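Local coordinates for tyrocidine synthase 2 (Brevibacillus parabrevis, PDB 6TA8), which is a nonribosomal peptide synthetase, represented here by a condensation domain built of two alpha/beta halves, at residues A[198-211]-A[309-323]. Residues are numbered along the deposited sequence; the frame is centred on the assembly and turned at random.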
loop_
_atom_site.group_PDB
_atom_site.type_symbol
_atom_site.label_atom_id
_atom_site.label_comp_id
_atom_site.label_asym_id
_atom_site.label_seq_id
_atom_site.Cartn_x
_atom_site.Cartn_y
_atom_site.Cartn_z
ATOM N N THR A 198 18.141 -10.406 -2.199
ATOM C CA THR A 198 17.248 -11.314 -2.900
ATOM C C THR A 198 17.203 -10.902 -4.373
ATOM O O THR A 198 18.086 -10.187 -4.855
ATOM C CB THR A 198 15.870 -11.316 -2.231
ATOM O OG1 THR A 198 15.478 -9.970 -1.933
ATOM C CG2 THR A 198 15.907 -12.127 -0.944
ATOM N N ASP A 199 16.183 -11.340 -5.106
ATOM C CA ASP A 199 16.094 -11.012 -6.522
ATOM C C ASP A 199 15.840 -9.521 -6.703
ATOM O O ASP A 199 14.982 -8.939 -6.033
ATOM C CB ASP A 199 14.990 -11.828 -7.190
ATOM C CG ASP A 199 15.369 -13.288 -7.359
ATOM O OD1 ASP A 199 16.571 -13.572 -7.543
ATOM O OD2 ASP A 199 14.466 -14.150 -7.310
ATOM N N SER A 200 16.596 -8.904 -7.605
ATOM C CA SER A 200 16.452 -7.481 -7.862
ATOM C C SER A 200 15.100 -7.183 -8.503
ATOM O O SER A 200 14.451 -8.055 -9.090
ATOM C CB SER A 200 17.578 -6.983 -8.768
ATOM O OG SER A 200 17.437 -7.496 -10.082
ATOM N N PHE A 201 14.673 -5.924 -8.378
ATOM C CA PHE A 201 13.445 -5.490 -9.031
ATOM C C PHE A 201 13.564 -5.530 -10.548
ATOM O O PHE A 201 12.543 -5.644 -11.235
ATOM C CB PHE A 201 13.069 -4.081 -8.570
ATOM C CG PHE A 201 11.701 -3.646 -9.009
ATOM C CD1 PHE A 201 10.573 -4.065 -8.320
ATOM C CD2 PHE A 201 11.540 -2.822 -10.110
ATOM C CE1 PHE A 201 9.312 -3.669 -8.723
ATOM C CE2 PHE A 201 10.282 -2.423 -10.517
ATOM C CZ PHE A 201 9.167 -2.847 -9.822
ATOM N N LYS A 202 14.783 -5.435 -11.081
ATOM C CA LYS A 202 14.978 -5.592 -12.518
ATOM C C LYS A 202 14.738 -7.034 -12.948
ATOM O O LYS A 202 14.164 -7.283 -14.015
ATOM C CB LYS A 202 16.385 -5.138 -12.908
ATOM C CG LYS A 202 16.702 -5.286 -14.387
ATOM C CD LYS A 202 18.177 -5.037 -14.662
ATOM C CE LYS A 202 18.509 -5.243 -16.131
ATOM N NZ LYS A 202 19.973 -5.141 -16.387
ATOM N N ASP A 203 15.166 -7.999 -12.129
ATOM C CA ASP A 203 14.933 -9.403 -12.450
ATOM C C ASP A 203 13.464 -9.778 -12.305
ATOM O O ASP A 203 12.958 -10.607 -13.070
ATOM C CB ASP A 203 15.793 -10.299 -11.558
ATOM C CG ASP A 203 17.271 -10.192 -11.875
ATOM O OD1 ASP A 203 17.612 -9.883 -13.038
ATOM O OD2 ASP A 203 18.092 -10.421 -10.961
ATOM N N TRP A 204 12.767 -9.185 -11.334
ATOM C CA TRP A 204 11.349 -9.476 -11.151
ATOM C C TRP A 204 10.531 -8.992 -12.342
ATOM O O TRP A 204 9.694 -9.730 -12.874
ATOM C CB TRP A 204 10.847 -8.840 -9.853
ATOM C CG TRP A 204 9.357 -8.881 -9.694
ATOM C CD1 TRP A 204 8.461 -7.933 -10.096
ATOM C CD2 TRP A 204 8.588 -9.924 -9.081
ATOM N NE1 TRP A 204 7.183 -8.322 -9.776
ATOM C CE2 TRP A 204 7.234 -9.542 -9.152
ATOM C CE3 TRP A 204 8.913 -11.145 -8.483
ATOM C CZ2 TRP A 204 6.206 -10.335 -8.648
ATOM C CZ3 TRP A 204 7.892 -11.931 -7.983
ATOM C CH2 TRP A 204 6.555 -11.523 -8.068
ATOM N N ALA A 205 10.761 -7.750 -12.777
ATOM C CA ALA A 205 10.025 -7.219 -13.921
ATOM C C ALA A 205 10.383 -7.949 -15.208
ATOM O O ALA A 205 9.538 -8.077 -16.101
ATOM C CB ALA A 205 10.287 -5.721 -14.068
ATOM N N ALA A 206 11.626 -8.422 -15.328
ATOM C CA ALA A 206 12.003 -9.215 -16.492
ATOM C C ALA A 206 11.304 -10.569 -16.483
ATOM O O ALA A 206 10.832 -11.039 -17.525
ATOM C CB ALA A 206 13.519 -9.393 -16.539
ATOM N N GLN A 207 11.233 -11.213 -15.316
ATOM C CA GLN A 207 10.515 -12.478 -15.215
ATOM C C GLN A 207 9.008 -12.268 -15.292
ATOM O O GLN A 207 8.274 -13.177 -15.696
ATOM C CB GLN A 207 10.900 -13.190 -13.915
ATOM C CG GLN A 207 10.174 -14.505 -13.656
ATOM C CD GLN A 207 10.225 -15.453 -14.838
ATOM O OE1 GLN A 207 11.268 -15.628 -15.467
ATOM N NE2 GLN A 207 9.092 -16.072 -15.145
ATOM N N LEU A 208 8.532 -11.075 -14.926
ATOM C CA LEU A 208 7.099 -10.804 -14.966
ATOM C C LEU A 208 6.565 -10.806 -16.393
ATOM O O LEU A 208 5.408 -11.181 -16.618
ATOM C CB LEU A 208 6.803 -9.467 -14.288
ATOM C CG LEU A 208 5.380 -9.242 -13.774
ATOM C CD1 LEU A 208 4.985 -10.318 -12.778
ATOM C CD2 LEU A 208 5.272 -7.868 -13.144
ATOM N N GLN A 209 7.383 -10.398 -17.364
ATOM C CA GLN A 209 6.938 -10.415 -18.754
ATOM C C GLN A 209 6.919 -11.835 -19.308
ATOM O O GLN A 209 6.037 -12.186 -20.099
ATOM C CB GLN A 209 7.834 -9.512 -19.603
ATOM C CG GLN A 209 7.442 -9.447 -21.072
ATOM C CD GLN A 209 6.039 -8.907 -21.281
ATOM O OE1 GLN A 209 5.649 -7.906 -20.681
ATOM N NE2 GLN A 209 5.274 -9.571 -22.138
ATOM N N LYS A 210 7.884 -12.666 -18.904
ATOM C CA LYS A 210 7.878 -14.063 -19.325
ATOM C C LYS A 210 6.677 -14.802 -18.750
ATOM O O LYS A 210 6.012 -15.566 -19.460
ATOM C CB LYS A 210 9.180 -14.743 -18.904
ATOM C CG LYS A 210 10.422 -14.189 -19.581
ATOM C CD LYS A 210 11.683 -14.820 -19.014
ATOM C CE LYS A 210 12.927 -14.308 -19.721
ATOM N NZ LYS A 210 14.172 -14.846 -19.109
ATOM N N TYR A 211 6.384 -14.587 -17.466
ATOM C CA TYR A 211 5.191 -15.174 -16.868
ATOM C C TYR A 211 3.921 -14.588 -17.469
ATOM O O TYR A 211 2.875 -15.248 -17.471
ATOM C CB TYR A 211 5.216 -14.968 -15.352
ATOM C CG TYR A 211 3.971 -15.440 -14.636
ATOM C CD1 TYR A 211 3.759 -16.790 -14.386
ATOM C CD2 TYR A 211 3.013 -14.535 -14.201
ATOM C CE1 TYR A 211 2.623 -17.224 -13.729
ATOM C CE2 TYR A 211 1.875 -14.959 -13.543
ATOM C CZ TYR A 211 1.685 -16.304 -13.310
ATOM O OH TYR A 211 0.553 -16.729 -12.654
ATOM N N ASP A 309 4.291 -16.463 -6.779
ATOM C CA ASP A 309 5.140 -17.308 -7.613
ATOM C C ASP A 309 4.828 -17.036 -9.080
ATOM O O ASP A 309 3.760 -17.408 -9.575
ATOM C CB ASP A 309 4.926 -18.779 -7.267
ATOM C CG ASP A 309 5.791 -19.710 -8.097
ATOM O OD1 ASP A 309 6.798 -19.245 -8.670
ATOM O OD2 ASP A 309 5.460 -20.913 -8.175
ATOM N N ILE A 310 5.758 -16.384 -9.775
ATOM C CA ILE A 310 5.632 -16.151 -11.208
ATOM C C ILE A 310 6.602 -17.079 -11.927
ATOM O O ILE A 310 7.177 -16.717 -12.960
ATOM C CB ILE A 310 5.892 -14.676 -11.567
ATOM C CG1 ILE A 310 7.260 -14.227 -11.049
ATOM C CG2 ILE A 310 4.793 -13.788 -10.999
ATOM C CD1 ILE A 310 7.652 -12.833 -11.491
ATOM N N GLN A 311 6.785 -18.281 -11.373
ATOM C CA GLN A 311 7.722 -19.281 -11.875
ATOM C C GLN A 311 9.160 -18.776 -11.791
ATOM O O GLN A 311 9.411 -17.685 -11.266
ATOM C CB GLN A 311 7.370 -19.687 -13.310
ATOM C CG GLN A 311 5.969 -20.268 -13.460
ATOM C CD GLN A 311 5.559 -20.447 -14.909
ATOM O OE1 GLN A 311 6.296 -20.082 -15.825
ATOM N NE2 GLN A 311 4.376 -21.010 -15.123
ATOM N N ASN A 312 10.105 -19.575 -12.287
ATOM C CA ASN A 312 11.542 -19.303 -12.269
ATOM C C ASN A 312 12.126 -19.272 -10.861
ATOM O O ASN A 312 13.264 -18.819 -10.682
ATOM C CB ASN A 312 11.883 -17.996 -12.995
ATOM C CG ASN A 312 13.315 -17.961 -13.494
ATOM O OD1 ASN A 312 13.587 -18.258 -14.657
ATOM N ND2 ASN A 312 14.239 -17.596 -12.613
ATOM N N GLU A 313 11.381 -19.745 -9.856
ATOM C CA GLU A 313 11.866 -19.836 -8.475
ATOM C C GLU A 313 12.344 -18.481 -7.953
ATOM O O GLU A 313 13.347 -18.389 -7.242
ATOM C CB GLU A 313 12.972 -20.886 -8.346
ATOM C CG GLU A 313 12.606 -22.248 -8.912
ATOM C CD GLU A 313 13.453 -22.624 -10.113
ATOM O OE1 GLU A 313 14.605 -22.150 -10.202
ATOM O OE2 GLU A 313 12.966 -23.395 -10.967
ATOM N N MET A 314 11.620 -17.423 -8.305
ATOM C CA MET A 314 11.996 -16.083 -7.877
ATOM C C MET A 314 11.841 -15.935 -6.367
ATOM O O MET A 314 11.003 -16.586 -5.736
ATOM C CB MET A 314 11.147 -15.035 -8.596
ATOM C CG MET A 314 11.214 -15.116 -10.111
ATOM S SD MET A 314 12.860 -14.772 -10.759
ATOM C CE MET A 314 13.000 -13.016 -10.419
ATOM N N ASN A 315 12.665 -15.063 -5.789
ATOM C CA ASN A 315 12.664 -14.819 -4.349
ATOM C C ASN A 315 12.756 -13.317 -4.120
ATOM O O ASN A 315 13.805 -12.714 -4.371
ATOM C CB ASN A 315 13.820 -15.551 -3.666
ATOM C CG ASN A 315 13.832 -15.352 -2.165
ATOM O OD1 ASN A 315 12.816 -15.006 -1.564
ATOM N ND2 ASN A 315 14.987 -15.577 -1.549
ATOM N N VAL A 316 11.669 -12.714 -3.642
ATOM C CA VAL A 316 11.637 -11.276 -3.389
ATOM C C VAL A 316 11.286 -11.018 -1.929
ATOM O O VAL A 316 10.517 -10.102 -1.616
ATOM C CB VAL A 316 10.645 -10.566 -4.328
ATOM C CG1 VAL A 316 11.243 -10.417 -5.719
ATOM C CG2 VAL A 316 9.329 -11.325 -4.386
ATOM N N THR A 317 11.855 -11.817 -1.022
ATOM C CA THR A 317 11.575 -11.633 0.398
ATOM C C THR A 317 12.216 -10.357 0.931
ATOM O O THR A 317 11.591 -9.616 1.698
ATOM C CB THR A 317 12.057 -12.847 1.194
ATOM O OG1 THR A 317 13.369 -13.221 0.757
ATOM C CG2 THR A 317 11.107 -14.021 1.002
ATOM N N ARG A 318 13.461 -10.083 0.538
ATOM C CA ARG A 318 14.177 -8.887 0.963
ATOM C C ARG A 318 14.230 -7.823 -0.128
ATOM O O ARG A 318 15.058 -6.909 -0.054
ATOM C CB ARG A 318 15.594 -9.250 1.408
ATOM C CG ARG A 318 15.662 -10.363 2.441
ATOM C CD ARG A 318 15.102 -9.908 3.775
ATOM N NE ARG A 318 15.924 -8.865 4.380
ATOM C CZ ARG A 318 15.643 -8.269 5.534
ATOM N NH1 ARG A 318 14.558 -8.613 6.213
ATOM N NH2 ARG A 318 16.449 -7.327 6.009
ATOM N N THR A 319 13.371 -7.926 -1.138
ATOM C CA THR A 319 13.382 -7.003 -2.265
ATOM C C THR A 319 12.439 -5.838 -1.993
ATOM O O THR A 319 11.289 -6.040 -1.588
ATOM C CB THR A 319 12.978 -7.718 -3.555
ATOM O OG1 THR A 319 13.949 -8.725 -3.870
ATOM C CG2 THR A 319 12.890 -6.731 -4.710
ATOM N N ILE A 320 12.928 -4.622 -2.216
ATOM C CA ILE A 320 12.149 -3.405 -2.025
ATOM C C ILE A 320 11.643 -2.939 -3.383
ATOM O O ILE A 320 12.407 -2.887 -4.355
ATOM C CB ILE A 320 12.984 -2.315 -1.333
ATOM C CG1 ILE A 320 13.183 -2.668 0.143
ATOM C CG2 ILE A 320 12.331 -0.947 -1.479
ATOM C CD1 ILE A 320 13.900 -1.605 0.933
ATOM N N GLY A 321 10.358 -2.617 -3.454
ATOM C CA GLY A 321 9.761 -2.190 -4.705
ATOM C C GLY A 321 8.271 -2.016 -4.528
ATOM O O GLY A 321 7.723 -2.215 -3.440
ATOM N N TRP A 322 7.617 -1.629 -5.621
ATOM C CA TRP A 322 6.163 -1.478 -5.654
ATOM C C TRP A 322 5.586 -2.736 -6.296
ATOM O O TRP A 322 5.435 -2.823 -7.515
ATOM C CB TRP A 322 5.755 -0.215 -6.405
ATOM C CG TRP A 322 4.341 0.209 -6.128
ATOM C CD1 TRP A 322 3.507 -0.299 -5.174
ATOM C CD2 TRP A 322 3.595 1.224 -6.812
ATOM N NE1 TRP A 322 2.290 0.337 -5.221
ATOM C CE2 TRP A 322 2.319 1.277 -6.218
ATOM C CE3 TRP A 322 3.883 2.095 -7.867
ATOM C CZ2 TRP A 322 1.333 2.166 -6.642
ATOM C CZ3 TRP A 322 2.902 2.977 -8.287
ATOM C CH2 TRP A 322 1.644 3.004 -7.677
ATOM N N PHE A 323 5.260 -3.718 -5.458
ATOM C CA PHE A 323 4.756 -5.008 -5.906
ATOM C C PHE A 323 3.238 -5.113 -5.816
ATOM O O PHE A 323 2.694 -6.203 -6.011
ATOM C CB PHE A 323 5.395 -6.136 -5.091
ATOM C CG PHE A 323 6.844 -6.376 -5.409
ATOM C CD1 PHE A 323 7.818 -5.477 -5.003
ATOM C CD2 PHE A 323 7.233 -7.509 -6.103
ATOM C CE1 PHE A 323 9.152 -5.701 -5.293
ATOM C CE2 PHE A 323 8.563 -7.739 -6.393
ATOM C CZ PHE A 323 9.524 -6.834 -5.989
#
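Trp204 is clamped between Ile310 and Phe323, and this sandwich is the tight centre of a contact within the condensation domain, where helix 201-212 lies on the long loop joining strands 297-304 and 325-332. Evidence for the clamp is geometric: Ile310 CD1 stands 3.6 Å from the centroid of the Trp204 six-membered ring, 10° off its normal, a CH-pi contact, while Phe323 CE2 presses on the opposite face, 3.5 Å from Trp204 CD2. The latter is an edge-to-face pair with planes at 57°. Phe201 extends the aromatic cluster, turning its own edge to the Phe323 face in an offset edge-to-face arrangement. With CG of Trp204 anti to its backbone N, the indole enters the slot between its two partners. Ile310 also serves Tyr211, laying its CA and CB over one face of the phenol ring.

Ahead of the helix the grip is polar. Asp199 N donates to Asn315 O (2.8 Å), almost in line with the carbonyl bond, and Asn315 N returns a bond to Asp199 OD2, reaching it on the anti side but tilted out of the carboxylate plane, at a modelled distance that is short (2.5 Å); Asp199 OD1 is taken by Ser26. Thr198 OG1 donates to Thr319 OG1 at 2.8 Å. Ser200 N-caps the helix by accepting from Asp203 N.

Packing is looser toward solvent, where exposed Asn312 gives up little surface to the helix: its CB lies 3.5 Å from Gln207 OE1, with the two amide planes not far from parallel. Beside it, the bend of Gln207 at chi2 (51°) brings NE2 within 3.0 Å of Ile310 O, and that bond holds the buried amide, with the carbonyl oxygen tilted out of the Gln207 amide plane.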